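Local coordinates for protein dehydroquinate synthase (Thermus thermophilus, PDB 1UJN) that probably catalyses the conversion of 3-deoxy-D-arabino-heptulosonate 7-phosphate to 3-dehydroquinate and phosphate, with NAD and a zinc or cobalt ion as cofactors, at residues T119-V124 against L171-K176; I123-V128 against A208-V213; A154-L159 against R198-L203; E184-V189 against A204-V209; H247-A252 against L279-P284. All blocks are in the same frame, centred on the assembly; numbering follows the deposited sequence.

In the fold
From the N terminus, helix 120-126 comes first and starts two contacts. Interaction 1 brings it against helix 164-181, and interaction 2 joins its later part to helix 199-216, closing a larger loop. Inside that loop lies interaction 3, which leads from the turns after strand 151-155 of the mixed sheet to the first turns of helix 199-216; its segments alternate with those of interaction 1. Interaction 4 crosses interaction 3 and folds the residues after helix 164-181 back on helix 199-216; its second segment overlaps that of interaction 2 at Ala-208 and Val-209. Interaction 5 follows in series, packing helix 247-264 against the end of helix 271-281. Interactions 1 to 3 join the alpha/beta and helical parts; 4 and 5 pack the helical part itself.

Interaction 1 (T119-V124 against L171-K176); sequences TTLAIV and LVEAFK
Glu-173 divides its carboxylate between a charged and an apolar neighbour: OE2 receives Lys-176 NZ in a 3.1 Å salt bridge, one turn along the same helix, while OE1 faces Leu-121 CD1 across the contact at 3.3 Å. The ammonium comes to OE2 from above the carboxylate plane, 60° out of it, and is also bound to the backbone oxygen of Leu-227. A bend at chi2 folds the Glu-173 chain, and the leucine branch crosses it at a slant. CD1 of Leu-121 also lies 4.1 Å from Glu-173 CG, so the methyl group lines the aliphatic part of the chain as well as its oxygen.

Further along, Val-124 supplies CG1, which lies anti to its backbone N (chi1 176°). This branch settles 3.9 Å from Glu-173 CB and 3.8 Å from Ala-174 N, close against the backbone of the opposing helix. Thr-120 and Leu-171 meet more loosely, through CG2 and CD2 at 4.4 Å; the hydroxyl of Thr-120 bonds to the backbone oxygen of Phe-167.

The short helical segments 120-124 and 171-176 run 31° from parallel, their axes 8.8 Å apart, and no hydrogen bond joins them. Thr-119, at the N-cap of the first helix, accepts from Ala-122 N through OG1 and is predicted to contact NAD. With His-231 and His-247 close to Glu-173, the contact borders the predicted zinc site, as in the metal- and NAD-dependent sugar phosphate cyclases.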
# COMPACT_ATOMS: atom_id res chain seq x y z
N THR A 119 3.29 -24.65 -0.72
CA THR A 119 2.10 -25.36 -1.19
C THR A 119 2.12 -25.25 -2.72
O THR A 119 2.77 -24.36 -3.27
CB THR A 119 0.78 -24.73 -0.69
OG1 THR A 119 0.59 -23.44 -1.29
CG2 THR A 119 0.79 -24.58 0.84
N THR A 120 1.42 -26.15 -3.40
CA THR A 120 1.41 -26.09 -4.86
C THR A 120 0.65 -24.86 -5.33
O THR A 120 1.04 -24.20 -6.30
CB THR A 120 0.77 -27.35 -5.47
OG1 THR A 120 -0.43 -27.68 -4.77
CG2 THR A 120 1.75 -28.52 -5.39
N LEU A 121 -0.44 -24.53 -4.65
CA LEU A 121 -1.23 -23.37 -5.03
C LEU A 121 -0.38 -22.10 -4.92
O LEU A 121 -0.48 -21.21 -5.77
CB LEU A 121 -2.47 -23.25 -4.13
CG LEU A 121 -3.43 -22.08 -4.40
CD1 LEU A 121 -3.90 -22.11 -5.85
CD2 LEU A 121 -4.62 -22.16 -3.45
N ALA A 122 0.45 -22.01 -3.89
CA ALA A 122 1.30 -20.83 -3.72
C ALA A 122 2.36 -20.76 -4.82
O ALA A 122 2.70 -19.68 -5.29
CB ALA A 122 1.95 -20.83 -2.35
N ILE A 123 2.88 -21.92 -5.22
CA ILE A 123 3.88 -21.97 -6.27
C ILE A 123 3.28 -21.59 -7.62
O ILE A 123 3.81 -20.72 -8.33
CB ILE A 123 4.51 -23.38 -6.39
CG1 ILE A 123 5.27 -23.73 -5.11
CG2 ILE A 123 5.44 -23.45 -7.60
CD1 ILE A 123 5.87 -25.13 -5.11
N VAL A 124 2.17 -22.23 -7.97
CA VAL A 124 1.51 -22.02 -9.26
C VAL A 124 0.75 -20.70 -9.40
O VAL A 124 0.73 -20.12 -10.49
CB VAL A 124 0.50 -23.18 -9.55
CG1 VAL A 124 -0.27 -22.91 -10.84
CG2 VAL A 124 1.26 -24.49 -9.67
N LEU A 171 -2.62 -28.32 -8.28
CA LEU A 171 -2.52 -28.88 -9.62
C LEU A 171 -3.72 -28.47 -10.46
O LEU A 171 -3.64 -28.46 -11.69
CB LEU A 171 -2.40 -30.40 -9.55
CG LEU A 171 -1.20 -30.91 -8.74
CD1 LEU A 171 -0.96 -32.38 -9.04
CD2 LEU A 171 0.03 -30.09 -9.07
N VAL A 172 -4.83 -28.12 -9.81
CA VAL A 172 -6.02 -27.69 -10.53
C VAL A 172 -5.74 -26.36 -11.22
O VAL A 172 -6.12 -26.14 -12.37
CB VAL A 172 -7.23 -27.50 -9.58
CG1 VAL A 172 -8.39 -26.82 -10.32
CG2 VAL A 172 -7.67 -28.86 -9.05
N GLU A 173 -5.05 -25.47 -10.51
CA GLU A 173 -4.71 -24.16 -11.04
C GLU A 173 -3.77 -24.31 -12.24
O GLU A 173 -3.86 -23.55 -13.21
CB GLU A 173 -4.02 -23.32 -9.96
CG GLU A 173 -4.46 -21.86 -9.92
CD GLU A 173 -5.90 -21.69 -9.47
OE1 GLU A 173 -6.13 -21.46 -8.26
OE2 GLU A 173 -6.81 -21.79 -10.32
N ALA A 174 -2.87 -25.29 -12.18
CA ALA A 174 -1.94 -25.54 -13.27
C ALA A 174 -2.74 -26.03 -14.48
O ALA A 174 -2.50 -25.62 -15.62
CB ALA A 174 -0.92 -26.61 -12.85
N PHE A 175 -3.71 -26.90 -14.21
CA PHE A 175 -4.59 -27.45 -15.23
C PHE A 175 -5.29 -26.29 -15.92
O PHE A 175 -5.43 -26.28 -17.15
CB PHE A 175 -5.63 -28.36 -14.56
CG PHE A 175 -6.55 -29.05 -15.52
CD1 PHE A 175 -6.30 -30.35 -15.94
CD2 PHE A 175 -7.68 -28.39 -16.00
CE1 PHE A 175 -7.16 -31.00 -16.82
CE2 PHE A 175 -8.55 -29.03 -16.89
CZ PHE A 175 -8.29 -30.34 -17.30
N LYS A 176 -5.74 -25.33 -15.13
CA LYS A 176 -6.42 -24.15 -15.65
C LYS A 176 -5.50 -23.40 -16.63
O LYS A 176 -5.94 -22.98 -17.70
CB LYS A 176 -6.82 -23.23 -14.50
CG LYS A 176 -7.65 -22.02 -14.90
CD LYS A 176 -7.79 -21.05 -13.74
CE LYS A 176 -6.44 -20.42 -13.40
NZ LYS A 176 -6.57 -19.39 -12.33

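Interaction 2 (I123-V128 against A208-V213); sequences IVDASV and AVKVRV
Val-128 and Val-211 bring their CA atoms to 6.5 Å, where the chain following helix 120-126 turns extended alongside helix 199-216. The pairing belongs to the junction of the alpha/beta and helical parts of the dehydroquinate synthase fold, and one long side chain, Lys-210, carries most of it.

Lys-210 is fully extended and its ammonium is gripped by three oxygens of the facing segment. NZ donates to Asp-125 O at 2.7 Å, on a lone pair in the carbonyl plane. It donates to Val-128 O at 3.0 Å from above that carbonyl's plane, 36° out of it. The third bond, also 3.0 Å, is a salt bridge to Asp-125 OD1, again from above, here 57° out of the carboxylate plane. One charge thus holds two backbone carbonyls and a carboxylate together, which probably helps to hold the path of the chain from Asp-125 to Val-128.

The methylenes add an apolar share. Val-128 and Lys-210 run past each other in opposite directions, with Val-128 CB 3.9 Å from Lys-210 CD. Within the first segment, Ser-127 OG donates to Ile-123 O at 2.6 Å and so ties the turn back on the helix. Two valine branches cross at about a right angle, CG2 of Val-128 lying 3.7 Å from CG2 of Val-211.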
# COMPACT_ATOMS: atom_id res chain seq x y z
N ILE A 123 2.88 -21.92 -5.22
CA ILE A 123 3.88 -21.97 -6.27
C ILE A 123 3.28 -21.59 -7.62
O ILE A 123 3.81 -20.72 -8.33
CB ILE A 123 4.51 -23.38 -6.39
CG1 ILE A 123 5.27 -23.73 -5.11
CG2 ILE A 123 5.44 -23.45 -7.60
CD1 ILE A 123 5.87 -25.13 -5.11
N VAL A 124 2.17 -22.23 -7.97
CA VAL A 124 1.51 -22.02 -9.26
C VAL A 124 0.75 -20.70 -9.40
O VAL A 124 0.73 -20.12 -10.49
CB VAL A 124 0.50 -23.18 -9.55
CG1 VAL A 124 -0.27 -22.91 -10.84
CG2 VAL A 124 1.26 -24.49 -9.67
N ASP A 125 0.16 -20.22 -8.31
CA ASP A 125 -0.63 -19.01 -8.39
C ASP A 125 -0.09 -17.76 -7.69
O ASP A 125 -0.15 -16.66 -8.24
CB ASP A 125 -2.04 -19.32 -7.88
CG ASP A 125 -3.04 -18.24 -8.22
OD1 ASP A 125 -3.06 -17.80 -9.40
OD2 ASP A 125 -3.82 -17.84 -7.33
N ALA A 126 0.43 -17.91 -6.48
CA ALA A 126 0.93 -16.76 -5.74
C ALA A 126 2.29 -16.19 -6.14
O ALA A 126 2.63 -15.08 -5.74
CB ALA A 126 0.92 -17.07 -4.24
N SER A 127 3.06 -16.92 -6.95
CA SER A 127 4.39 -16.48 -7.36
C SER A 127 4.40 -15.35 -8.39
O SER A 127 5.43 -14.70 -8.58
CB SER A 127 5.18 -17.66 -7.92
OG SER A 127 4.48 -18.26 -9.00
N VAL A 128 3.27 -15.14 -9.05
CA VAL A 128 3.14 -14.11 -10.08
C VAL A 128 1.89 -13.26 -9.86
O VAL A 128 0.85 -13.78 -9.44
CB VAL A 128 3.04 -14.76 -11.49
CG1 VAL A 128 2.93 -13.70 -12.56
CG2 VAL A 128 4.24 -15.68 -11.72
N ALA A 208 5.40 -20.73 -15.67
CA ALA A 208 5.77 -20.05 -16.91
C ALA A 208 4.55 -19.54 -17.67
O ALA A 208 4.61 -18.49 -18.32
CB ALA A 208 6.60 -20.99 -17.78
N VAL A 209 3.44 -20.27 -17.60
CA VAL A 209 2.23 -19.84 -18.30
C VAL A 209 1.64 -18.57 -17.70
O VAL A 209 1.24 -17.66 -18.43
CB VAL A 209 1.15 -20.94 -18.31
CG1 VAL A 209 -0.13 -20.41 -18.96
CG2 VAL A 209 1.65 -22.15 -19.06
N LYS A 210 1.60 -18.48 -16.37
CA LYS A 210 1.05 -17.29 -15.74
C LYS A 210 1.98 -16.11 -15.99
O LYS A 210 1.53 -14.98 -16.11
CB LYS A 210 0.84 -17.48 -14.23
CG LYS A 210 0.12 -16.29 -13.61
CD LYS A 210 -0.33 -16.52 -12.17
CE LYS A 210 -1.10 -15.30 -11.67
NZ LYS A 210 -1.52 -15.39 -10.24
N VAL A 211 3.28 -16.37 -16.08
CA VAL A 211 4.22 -15.29 -16.34
C VAL A 211 3.92 -14.66 -17.70
O VAL A 211 3.81 -13.43 -17.82
CB VAL A 211 5.68 -15.78 -16.33
CG1 VAL A 211 6.60 -14.68 -16.85
CG2 VAL A 211 6.10 -16.16 -14.90
N ARG A 212 3.77 -15.49 -18.73
CA ARG A 212 3.50 -15.00 -20.08
C ARG A 212 2.21 -14.20 -20.20
O ARG A 212 2.21 -13.07 -20.69
CB ARG A 212 3.45 -16.16 -21.08
CG ARG A 212 4.78 -16.83 -21.33
CD ARG A 212 4.78 -17.51 -22.70
NE ARG A 212 3.72 -18.51 -22.82
CZ ARG A 212 3.73 -19.69 -22.19
NH1 ARG A 212 4.75 -20.02 -21.40
NH2 ARG A 212 2.73 -20.54 -22.36
N VAL A 213 1.11 -14.79 -19.75
CA VAL A 213 -0.19 -14.14 -19.81
C VAL A 213 -0.18 -12.79 -19.09
O VAL A 213 -0.74 -11.81 -19.57
CB VAL A 213 -1.27 -15.02 -19.18
CG1 VAL A 213 -2.61 -14.31 -19.22
CG2 VAL A 213 -1.34 -16.35 -19.90

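Interaction 3 (A154-L159 against R198-L203); sequences AELRAL and RLEAFL
Leu-156 and Leu-159 form two knobs that face helix 199-216, set on the turns that follow strand 151-155 of the mixed alpha/beta sheet. The surface opposite is built by Leu-199, Glu-200 and Leu-203, and the contact is purely apolar, packing the turns after strand 151-155 against the start of a helix of the helical part.

Leu-156 splits its two branches between Glu-200 and Leu-203. CD1 rests against the base of Glu-200, 3.6 Å from CB and 3.8 Å from CA, where the two side chains cross at about a right angle. CD2 turns the other way and slides past Leu-203, 3.8 Å from its CD1. The extended Glu-200 chain carries its carboxylate past the leucine, and OE1 is bonded by Met-1 N and by Gln-2 NE2.

Leu-159 sets CD1 over the gap between the ends of Leu-199 and Leu-203, touching both without sinking between them. With CG beside its backbone N (chi1 -62°), it sends CD1 forward as the bump, which meets CD2 of Leu-199 at 4.1 Å while crossing that side chain obliquely. Leu-203 therefore has a neighbour from each knob: its CD1, already beside Leu-156, meets CD1 of Leu-159 tip to tip at 4.0 Å.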
# COMPACT_ATOMS: atom_id res chain seq x y z
N ALA A 154 10.89 -21.85 -4.36
CA ALA A 154 10.04 -23.00 -4.08
C ALA A 154 10.84 -24.27 -3.89
O ALA A 154 11.28 -24.90 -4.85
CB ALA A 154 9.03 -23.19 -5.22
N GLU A 155 11.03 -24.63 -2.62
CA GLU A 155 11.77 -25.83 -2.24
C GLU A 155 10.81 -27.00 -2.30
O GLU A 155 9.95 -27.14 -1.44
CB GLU A 155 12.32 -25.66 -0.83
CG GLU A 155 13.02 -26.89 -0.28
CD GLU A 155 14.08 -27.41 -1.22
OE1 GLU A 155 15.02 -26.65 -1.54
OE2 GLU A 155 13.96 -28.57 -1.65
N LEU A 156 10.97 -27.85 -3.31
CA LEU A 156 10.08 -28.99 -3.47
C LEU A 156 10.12 -29.96 -2.29
O LEU A 156 9.14 -30.64 -2.01
CB LEU A 156 10.40 -29.71 -4.79
CG LEU A 156 10.26 -28.79 -6.01
CD1 LEU A 156 10.59 -29.55 -7.29
CD2 LEU A 156 8.84 -28.24 -6.08
N ARG A 157 11.25 -30.03 -1.59
CA ARG A 157 11.32 -30.93 -0.45
C ARG A 157 10.29 -30.55 0.60
O ARG A 157 9.90 -31.34 1.44
CB ARG A 157 12.72 -30.85 0.14
CG ARG A 157 12.92 -31.81 1.31
CD ARG A 157 14.39 -31.94 1.71
NE ARG A 157 15.04 -30.63 1.73
CZ ARG A 157 14.97 -29.92 2.87
NH1 ARG A 157 14.34 -30.41 3.92
NH2 ARG A 157 15.54 -28.71 2.94
N ALA A 158 9.80 -29.31 0.53
CA ALA A 158 8.79 -28.85 1.47
C ALA A 158 7.37 -29.34 1.15
O ALA A 158 6.51 -29.37 2.02
CB ALA A 158 8.80 -27.32 1.53
N LEU A 159 7.13 -29.73 -0.10
CA LEU A 159 5.81 -30.20 -0.52
C LEU A 159 5.48 -31.62 -0.07
O LEU A 159 4.33 -32.05 -0.14
CB LEU A 159 5.69 -30.15 -2.04
CG LEU A 159 5.78 -28.80 -2.75
CD1 LEU A 159 5.75 -29.02 -4.25
CD2 LEU A 159 4.64 -27.92 -2.30
N ARG A 198 8.88 -36.01 -12.14
CA ARG A 198 8.59 -35.05 -13.20
C ARG A 198 7.84 -33.82 -12.66
O ARG A 198 7.49 -32.92 -13.42
CB ARG A 198 7.77 -35.72 -14.31
CG ARG A 198 6.28 -35.88 -14.01
CD ARG A 198 5.60 -36.67 -15.12
NE ARG A 198 4.14 -36.61 -15.05
CZ ARG A 198 3.41 -35.59 -15.47
NH1 ARG A 198 3.99 -34.52 -16.01
NH2 ARG A 198 2.09 -35.65 -15.38
N LEU A 199 7.61 -33.79 -11.35
CA LEU A 199 6.89 -32.67 -10.74
C LEU A 199 7.58 -31.33 -10.95
O LEU A 199 6.93 -30.34 -11.31
CB LEU A 199 6.70 -32.91 -9.24
CG LEU A 199 5.95 -31.80 -8.50
CD1 LEU A 199 4.54 -31.67 -9.06
CD2 LEU A 199 5.88 -32.11 -7.00
N GLU A 200 8.89 -31.28 -10.74
CA GLU A 200 9.63 -30.03 -10.91
C GLU A 200 9.36 -29.38 -12.26
O GLU A 200 9.02 -28.20 -12.33
CB GLU A 200 11.14 -30.26 -10.73
CG GLU A 200 12.00 -29.09 -11.18
CD GLU A 200 13.48 -29.31 -10.93
OE1 GLU A 200 14.30 -28.79 -11.71
OE2 GLU A 200 13.84 -29.99 -9.94
N ALA A 201 9.51 -30.15 -13.34
CA ALA A 201 9.28 -29.63 -14.68
C ALA A 201 7.83 -29.21 -14.89
O ALA A 201 7.55 -28.22 -15.58
CB ALA A 201 9.68 -30.68 -15.72
N PHE A 202 6.90 -29.95 -14.30
CA PHE A 202 5.48 -29.64 -14.42
C PHE A 202 5.18 -28.30 -13.75
O PHE A 202 4.52 -27.44 -14.33
CB PHE A 202 4.62 -30.73 -13.77
CG PHE A 202 3.14 -30.47 -13.87
CD1 PHE A 202 2.41 -30.95 -14.96
CD2 PHE A 202 2.49 -29.71 -12.90
CE1 PHE A 202 1.05 -30.67 -15.08
CE2 PHE A 202 1.13 -29.43 -13.02
CZ PHE A 202 0.41 -29.91 -14.10
N LEU A 203 5.66 -28.12 -12.53
CA LEU A 203 5.42 -26.87 -11.81
C LEU A 203 6.05 -25.67 -12.50
O LEU A 203 5.45 -24.59 -12.58
CB LEU A 203 5.90 -26.98 -10.36
CG LEU A 203 5.04 -27.89 -9.47
CD1 LEU A 203 5.66 -28.02 -8.09
CD2 LEU A 203 3.63 -27.33 -9.36

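Interaction 4 (E184-V189 against A204-V209); sequences EALLKV and ARAVAV
The flat guanidinium of Arg-205 and the methyl group of Ala-185 meet at an oblique angle, with Ala-185 CB 3.8 Å from Arg-205 NE. The same methyl group is 3.7 Å from Arg-205 CD, so it bears on the point where the aliphatic chain passes into the flat group. A bend at chi3 (-76°) turns the guanidinium there, and NH1 forms a salt bridge with Asp-183, just before the segment; that bond helps to set the rotation of the group.

Alongside the aliphatic chain of Arg-205, Leu-186 makes the largest share of the contact. Its CG lies 3.9 Å from both CG and CD of Arg-205, the two side chains being inclined to one another. The branches then part. CD2 reaches Ala-206 N and CA, each at 3.7 Å, touching the helix backbone itself, whereas CD1 presses on CG2 of Val-209 at 3.4 Å, closer than usual carbon contact and thus a tight spot. Ala-206 CB lies 3.9 Å from Leu-186 CD2.

Ala-206 O bonds to His-177 ND1 of helix 164-181. The contact is part of the connection between helices 164-181 and 199-216, in which residues 184-189 pack back on the second helix within the helical part of the fold.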
# COMPACT_ATOMS: atom_id res chain seq x y z
N GLU A 184 -1.14 -28.78 -23.58
CA GLU A 184 -1.62 -30.12 -23.26
C GLU A 184 -0.87 -30.76 -22.09
O GLU A 184 -1.43 -31.57 -21.34
CB GLU A 184 -1.50 -31.02 -24.49
CG GLU A 184 -2.09 -32.42 -24.34
CD GLU A 184 -3.60 -32.45 -24.48
OE1 GLU A 184 -4.12 -31.90 -25.48
OE2 GLU A 184 -4.28 -33.03 -23.60
N ALA A 185 0.40 -30.41 -21.93
CA ALA A 185 1.23 -30.97 -20.87
C ALA A 185 0.70 -30.63 -19.47
O ALA A 185 0.80 -31.44 -18.54
CB ALA A 185 2.67 -30.48 -21.01
N LEU A 186 0.12 -29.45 -19.33
CA LEU A 186 -0.41 -29.02 -18.04
C LEU A 186 -1.75 -29.67 -17.69
O LEU A 186 -2.25 -29.52 -16.58
CB LEU A 186 -0.54 -27.49 -18.02
CG LEU A 186 0.81 -26.77 -17.95
CD1 LEU A 186 0.62 -25.27 -18.06
CD2 LEU A 186 1.49 -27.13 -16.62
N LEU A 187 -2.32 -30.41 -18.64
CA LEU A 187 -3.59 -31.09 -18.39
C LEU A 187 -3.33 -32.50 -17.88
O LEU A 187 -4.25 -33.20 -17.46
CB LEU A 187 -4.43 -31.15 -19.68
CG LEU A 187 -4.74 -29.82 -20.38
CD1 LEU A 187 -5.67 -30.09 -21.56
CD2 LEU A 187 -5.38 -28.84 -19.41
N LYS A 188 -2.06 -32.91 -17.91
CA LYS A 188 -1.65 -34.24 -17.47
C LYS A 188 -1.21 -34.20 -16.00
O LYS A 188 -0.06 -33.86 -15.70
CB LYS A 188 -0.49 -34.71 -18.36
CG LYS A 188 0.07 -36.09 -18.06
CD LYS A 188 1.27 -36.37 -18.96
CE LYS A 188 1.87 -37.75 -18.72
NZ LYS A 188 0.96 -38.85 -19.16
N VAL A 189 -2.13 -34.56 -15.10
CA VAL A 189 -1.86 -34.52 -13.66
C VAL A 189 -2.14 -35.81 -12.88
O VAL A 189 -1.62 -35.99 -11.78
CB VAL A 189 -2.68 -33.40 -12.99
CG1 VAL A 189 -2.39 -32.05 -13.66
CG2 VAL A 189 -4.16 -33.72 -13.08
N ALA A 204 7.27 -25.85 -13.00
CA ALA A 204 7.96 -24.78 -13.70
C ALA A 204 7.16 -24.40 -14.94
O ALA A 204 7.05 -23.23 -15.29
CB ALA A 204 9.36 -25.22 -14.09
N ARG A 205 6.60 -25.40 -15.61
CA ARG A 205 5.81 -25.13 -16.80
C ARG A 205 4.54 -24.36 -16.42
O ARG A 205 4.13 -23.43 -17.12
CB ARG A 205 5.43 -26.45 -17.50
CG ARG A 205 4.59 -26.25 -18.75
CD ARG A 205 4.33 -27.57 -19.46
NE ARG A 205 5.50 -28.03 -20.19
CZ ARG A 205 5.94 -27.50 -21.33
NH1 ARG A 205 5.30 -26.47 -21.89
NH2 ARG A 205 7.02 -27.98 -21.92
N ALA A 206 3.93 -24.74 -15.30
CA ALA A 206 2.71 -24.08 -14.83
C ALA A 206 2.96 -22.60 -14.53
O ALA A 206 2.17 -21.74 -14.91
CB ALA A 206 2.18 -24.79 -13.59
N VAL A 207 4.05 -22.31 -13.83
CA VAL A 207 4.37 -20.93 -13.49
C VAL A 207 4.68 -20.12 -14.74
O VAL A 207 4.25 -18.97 -14.86
CB VAL A 207 5.59 -20.85 -12.54
CG1 VAL A 207 5.88 -19.39 -12.21
CG2 VAL A 207 5.33 -21.64 -11.27
N ALA A 208 5.40 -20.73 -15.67
CA ALA A 208 5.77 -20.05 -16.91
C ALA A 208 4.55 -19.54 -17.67
O ALA A 208 4.61 -18.49 -18.32
CB ALA A 208 6.60 -20.99 -17.78
N VAL A 209 3.44 -20.27 -17.60
CA VAL A 209 2.23 -19.84 -18.30
C VAL A 209 1.64 -18.57 -17.70
O VAL A 209 1.24 -17.66 -18.43
CB VAL A 209 1.15 -20.94 -18.31
CG1 VAL A 209 -0.13 -20.41 -18.96
CG2 VAL A 209 1.65 -22.15 -19.06

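Interaction 5 (H247-A252 against L279-P284); sequences HGMAVA and LWLSPP
Met-249 meets Leu-281, Pro-283 and Pro-284 where helix 247-264 packs beside the end of helix 271-281, in the helical part of dehydroquinate synthase. Contact is apolar throughout, with its density greatest at Leu-281 and falling off toward the prolines.

On the tight side, Leu-281 projects between Ala-252 and the methionine. Its CG is anti to the backbone N (chi1 -170°), which carries both methyl groups toward helix 247-264. SD of Met-249 lies 3.5 Å from CG and 3.6 Å from CD2 of Leu-281, the two chains crossing at a slant. The methionine is bent at chi2 (-57°), and this fold lays its sulfur over the leucine branch point. Val-172 of helix 164-181 touches Leu-281 as well, so a third helix also packs on this leucine.

The looser side follows the chain beyond Leu-281. Ser-282 has positive phi (56°) and points its exposed side chain away from the contact, and the turn brings the prolines back against Met-249. Pro-283 meets the sulfur of Met-249 through CA at 3.8 Å and CB at 4.0 Å. Partly exposed Pro-284 sets CD 3.7 Å from Met-249 CG, and its backbone oxygen bonds to Tyr-253 OH.

At the start of helix 247-264, His-247, a predicted zinc ligand, has Val-251 CG2 over one ring face, offset toward the rim. The closest carbon pair of the contact is Ala-252 CB with Leu-281 CD2, at a tight 3.3 Å.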
# COMPACT_ATOMS: atom_id res chain seq x y z
N HIS A 247 -10.71 -23.43 -2.20
CA HIS A 247 -10.62 -22.70 -3.46
C HIS A 247 -10.34 -23.56 -4.69
O HIS A 247 -11.03 -23.44 -5.70
CB HIS A 247 -9.54 -21.63 -3.37
CG HIS A 247 -9.43 -20.78 -4.60
ND1 HIS A 247 -10.39 -19.87 -4.96
CD2 HIS A 247 -8.47 -20.73 -5.56
CE1 HIS A 247 -10.04 -19.29 -6.10
NE2 HIS A 247 -8.88 -19.79 -6.48
N GLY A 248 -9.33 -24.42 -4.60
CA GLY A 248 -8.98 -25.27 -5.73
C GLY A 248 -10.10 -26.20 -6.15
O GLY A 248 -10.28 -26.50 -7.34
N MET A 249 -10.87 -26.68 -5.17
CA MET A 249 -11.97 -27.58 -5.47
C MET A 249 -13.06 -26.80 -6.19
O MET A 249 -13.65 -27.29 -7.15
CB MET A 249 -12.51 -28.19 -4.17
CG MET A 249 -11.48 -29.01 -3.41
SD MET A 249 -10.77 -30.35 -4.39
CE MET A 249 -9.83 -31.26 -3.14
N ALA A 250 -13.31 -25.58 -5.73
CA ALA A 250 -14.32 -24.72 -6.33
C ALA A 250 -13.94 -24.43 -7.78
O ALA A 250 -14.81 -24.41 -8.66
CB ALA A 250 -14.44 -23.42 -5.55
N VAL A 251 -12.66 -24.20 -8.03
CA VAL A 251 -12.19 -23.92 -9.38
C VAL A 251 -12.45 -25.13 -10.27
O VAL A 251 -12.91 -24.98 -11.41
CB VAL A 251 -10.69 -23.60 -9.40
CG1 VAL A 251 -10.19 -23.54 -10.85
CG2 VAL A 251 -10.44 -22.26 -8.70
N ALA A 252 -12.17 -26.33 -9.77
CA ALA A 252 -12.38 -27.54 -10.54
C ALA A 252 -13.84 -27.64 -10.98
O ALA A 252 -14.14 -27.97 -12.14
CB ALA A 252 -12.00 -28.77 -9.72
N LEU A 279 -12.29 -36.73 -11.24
CA LEU A 279 -12.22 -38.07 -10.66
C LEU A 279 -10.93 -38.22 -9.86
O LEU A 279 -10.91 -38.78 -8.77
CB LEU A 279 -12.28 -39.13 -11.75
CG LEU A 279 -13.63 -39.27 -12.47
CD1 LEU A 279 -13.56 -40.43 -13.45
CD2 LEU A 279 -14.73 -39.51 -11.45
N TRP A 280 -9.84 -37.71 -10.43
CA TRP A 280 -8.54 -37.75 -9.79
C TRP A 280 -8.54 -36.85 -8.55
O TRP A 280 -7.96 -37.19 -7.52
CB TRP A 280 -7.48 -37.27 -10.78
CG TRP A 280 -6.14 -37.03 -10.19
CD1 TRP A 280 -5.19 -37.96 -9.89
CD2 TRP A 280 -5.57 -35.76 -9.85
NE1 TRP A 280 -4.07 -37.36 -9.38
CE2 TRP A 280 -4.27 -36.00 -9.35
CE3 TRP A 280 -6.03 -34.43 -9.92
CZ2 TRP A 280 -3.43 -34.97 -8.92
CZ3 TRP A 280 -5.19 -33.41 -9.50
CH2 TRP A 280 -3.90 -33.69 -9.00
N LEU A 281 -9.22 -35.71 -8.66
CA LEU A 281 -9.28 -34.75 -7.57
C LEU A 281 -10.12 -35.18 -6.37
O LEU A 281 -9.74 -34.94 -5.23
CB LEU A 281 -9.81 -33.41 -8.10
CG LEU A 281 -9.72 -32.19 -7.18
CD1 LEU A 281 -8.27 -31.88 -6.88
CD2 LEU A 281 -10.39 -31.00 -7.86
N SER A 282 -11.25 -35.83 -6.65
CA SER A 282 -12.16 -36.28 -5.60
C SER A 282 -12.59 -35.10 -4.73
O SER A 282 -12.38 -35.10 -3.51
CB SER A 282 -11.51 -37.35 -4.72
OG SER A 282 -11.38 -38.57 -5.43
N PRO A 283 -13.20 -34.08 -5.34
CA PRO A 283 -13.65 -32.89 -4.61
C PRO A 283 -14.78 -33.23 -3.64
O PRO A 283 -15.52 -34.19 -3.84
CB PRO A 283 -14.13 -31.96 -5.73
CG PRO A 283 -14.67 -32.93 -6.74
CD PRO A 283 -13.60 -34.00 -6.76
N PRO A 284 -14.92 -32.44 -2.56
CA PRO A 284 -15.99 -32.74 -1.61
C PRO A 284 -17.36 -32.48 -2.22
O PRO A 284 -17.56 -31.50 -2.95
CB PRO A 284 -15.68 -31.80 -0.44
CG PRO A 284 -15.04 -30.62 -1.12
CD PRO A 284 -14.12 -31.28 -2.12